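Local coordinates for protein CRISPR system Cmr subunit Cmr1-1 (Pyrococcus furiosus, PDB 4W8Z) that binds RNA as a capping subunit of the type III-B Cmr ribonucleoprotein complex, part of a CRISPR defence against mobile genetic elements, at residues D189-S194 and G287-G292. Residues are numbered along the deposited sequence; the frame is centred on the assembly and turned at random.
Sequences DEFKDS and GVVEIG
The ring of F191 reaches from the helix 188-206 to the strand 284-291 and overlaps two aliphatic side chains there, V289 and I291. Its CE2 lies 4.2 Å from CG2 of V289, while CD2 comes within 4.4 Å of CD1 of I291; the two methyls thus lie by neighbouring ring atoms, each approaching obliquely. With CG nearly opposite the backbone N (chi1 -162°), the phenyl extends away from the helix and spans a backbone gap of 8.5 Å between CA of F191 and CA of I291. A long, flat, apolar residue suits this place, being buried among aliphatic and aromatic neighbours and able to reach the strand. No hydrogen bond joins the two segments, and the contact is van der Waals packing. V289 and I291, two apart on the strand, present their side chains to the same face; the β-branched residues suit the extended backbone, and the extended outer arm of I291 (chi2 174°) carries CD1 to the phenyl. E290, between them, points to the other face, where its OE1 forms a salt bridge with K167.

The two segments bury just 89 Å² between them, both sides summed, yet all three touching residues are buried. F191 also stacks on F185 and touches L152 of the helix 136-152 and V338, while Y296 of the adjoining strand packs against V289 and I291. One turn along the helix, S194 is small enough to fold its hydroxyl back: OG donates to O of E190 at 2.8 Å, tilted 30° from the carbonyl plane, and N of S194 reaches that oxygen from the opposite face. The buried hydroxyl is thereby satisfied within the helix. Overall this is a helix-to-sheet core contact, one aromatic side chain from near the start of the helix packing towards an antiparallel β-sheet, consistent with the ferredoxin-like α+β folds of RAMP-superfamily proteins.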
loop_
_atom_site.group_PDB
_atom_site.type_symbol
_atom_site.label_atom_id
_atom_site.label_comp_id
_atom_site.label_asym_id
_atom_site.label_seq_id
_atom_site.Cartn_x
_atom_site.Cartn_y
_atom_site.Cartn_z
ATOM N N ASP A 189 -1.123 3.502 -19.623
ATOM C CA ASP A 189 -2.439 3.127 -20.122
ATOM C C ASP A 189 -2.789 1.677 -19.791
ATOM O O ASP A 189 -3.950 1.367 -19.531
ATOM C CB ASP A 189 -2.526 3.361 -21.629
ATOM C CG ASP A 189 -2.735 4.822 -21.977
ATOM O OD1 ASP A 189 -3.239 5.578 -21.116
ATOM O OD2 ASP A 189 -2.403 5.214 -23.116
ATOM N N GLU A 190 -1.794 0.794 -19.802
ATOM C CA GLU A 190 -2.012 -0.584 -19.375
ATOM C C GLU A 190 -2.426 -0.621 -17.907
ATOM O O GLU A 190 -3.269 -1.427 -17.507
ATOM C CB GLU A 190 -0.761 -1.436 -19.588
ATOM C CG GLU A 190 -0.644 -2.031 -20.982
ATOM C CD GLU A 190 0.568 -2.933 -21.136
ATOM O OE1 GLU A 190 1.322 -3.095 -20.154
ATOM O OE2 GLU A 190 0.764 -3.479 -22.241
ATOM N N PHE A 191 -1.821 0.260 -17.116
ATOM C CA PHE A 191 -2.151 0.409 -15.705
ATOM C C PHE A 191 -3.606 0.869 -15.562
ATOM O O PHE A 191 -4.385 0.264 -14.822
ATOM C CB PHE A 191 -1.185 1.404 -15.045
ATOM C CG PHE A 191 -1.134 1.324 -13.540
ATOM C CD1 PHE A 191 -2.021 0.531 -12.830
ATOM C CD2 PHE A 191 -0.191 2.056 -12.836
ATOM C CE1 PHE A 191 -1.969 0.470 -11.449
ATOM C CE2 PHE A 191 -0.130 1.998 -11.457
ATOM C CZ PHE A 191 -1.019 1.204 -10.761
ATOM N N LYS A 192 -3.967 1.935 -16.273
ATOM C CA LYS A 192 -5.333 2.457 -16.249
ATOM C C LYS A 192 -6.355 1.380 -16.603
ATOM O O LYS A 192 -7.352 1.203 -15.906
ATOM C CB LYS A 192 -5.488 3.627 -17.220
ATOM C CG LYS A 192 -4.796 4.918 -16.823
ATOM C CD LYS A 192 -5.531 6.097 -17.452
ATOM C CE LYS A 192 -4.586 7.186 -17.936
ATOM N NZ LYS A 192 -5.332 8.241 -18.692
ATOM N N ASP A 193 -6.094 0.662 -17.689
ATOM C CA ASP A 193 -7.034 -0.327 -18.198
ATOM C C ASP A 193 -7.165 -1.542 -17.283
ATOM O O ASP A 193 -8.245 -2.121 -17.161
ATOM C CB ASP A 193 -6.620 -0.775 -19.599
ATOM C CG ASP A 193 -6.822 0.310 -20.643
ATOM O OD1 ASP A 193 -7.432 1.354 -20.324
ATOM O OD2 ASP A 193 -6.377 0.106 -21.793
ATOM N N SER A 194 -6.065 -1.925 -16.644
ATOM C CA SER A 194 -6.072 -3.075 -15.750
ATOM C C SER A 194 -6.937 -2.823 -14.525
ATOM O O SER A 194 -7.672 -3.708 -14.088
ATOM C CB SER A 194 -4.653 -3.429 -15.317
ATOM O OG SER A 194 -3.903 -3.939 -16.403
ATOM N N GLY A 287 4.784 4.650 -2.726
ATOM C CA GLY A 287 5.749 3.602 -2.981
ATOM C C GLY A 287 6.255 3.742 -4.401
ATOM O O GLY A 287 6.126 4.808 -5.002
ATOM N N VAL A 288 6.826 2.670 -4.940
ATOM C CA VAL A 288 7.406 2.720 -6.275
ATOM C C VAL A 288 6.803 1.659 -7.191
ATOM O O VAL A 288 6.767 0.478 -6.849
ATOM C CB VAL A 288 8.936 2.539 -6.219
ATOM C CG1 VAL A 288 9.557 2.694 -7.607
ATOM C CG2 VAL A 288 9.542 3.538 -5.244
ATOM N N VAL A 289 6.327 2.091 -8.355
ATOM C CA VAL A 289 5.810 1.173 -9.356
ATOM C C VAL A 289 6.733 1.176 -10.574
ATOM O O VAL A 289 7.286 2.213 -10.947
ATOM C CB VAL A 289 4.356 1.540 -9.769
ATOM C CG1 VAL A 289 4.296 2.934 -10.399
ATOM C CG2 VAL A 289 3.758 0.481 -10.704
ATOM N N GLU A 290 6.922 0.009 -11.179
ATOM C CA GLU A 290 7.717 -0.080 -12.397
ATOM C C GLU A 290 6.822 -0.080 -13.636
ATOM O O GLU A 290 5.945 -0.932 -13.787
ATOM C CB GLU A 290 8.597 -1.328 -12.370
ATOM C CG GLU A 290 9.486 -1.476 -13.592
ATOM C CD GLU A 290 10.557 -2.532 -13.402
ATOM O OE1 GLU A 290 11.173 -2.561 -12.312
ATOM O OE2 GLU A 290 10.775 -3.337 -14.334
ATOM N N ILE A 291 7.044 0.899 -14.508
ATOM C CA ILE A 291 6.294 1.018 -15.754
ATOM C C ILE A 291 7.255 1.139 -16.930
ATOM O O ILE A 291 8.069 2.063 -16.980
ATOM C CB ILE A 291 5.347 2.240 -15.748
ATOM C CG1 ILE A 291 4.535 2.286 -14.452
ATOM C CG2 ILE A 291 4.424 2.202 -16.951
ATOM C CD1 ILE A 291 3.692 3.533 -14.299
ATOM N N GLY A 292 7.172 0.204 -17.869
ATOM C CA GLY A 292 8.064 0.209 -19.012
ATOM C C GLY A 292 9.520 0.054 -18.607
ATOM O O GLY A 292 10.415 0.590 -19.256
#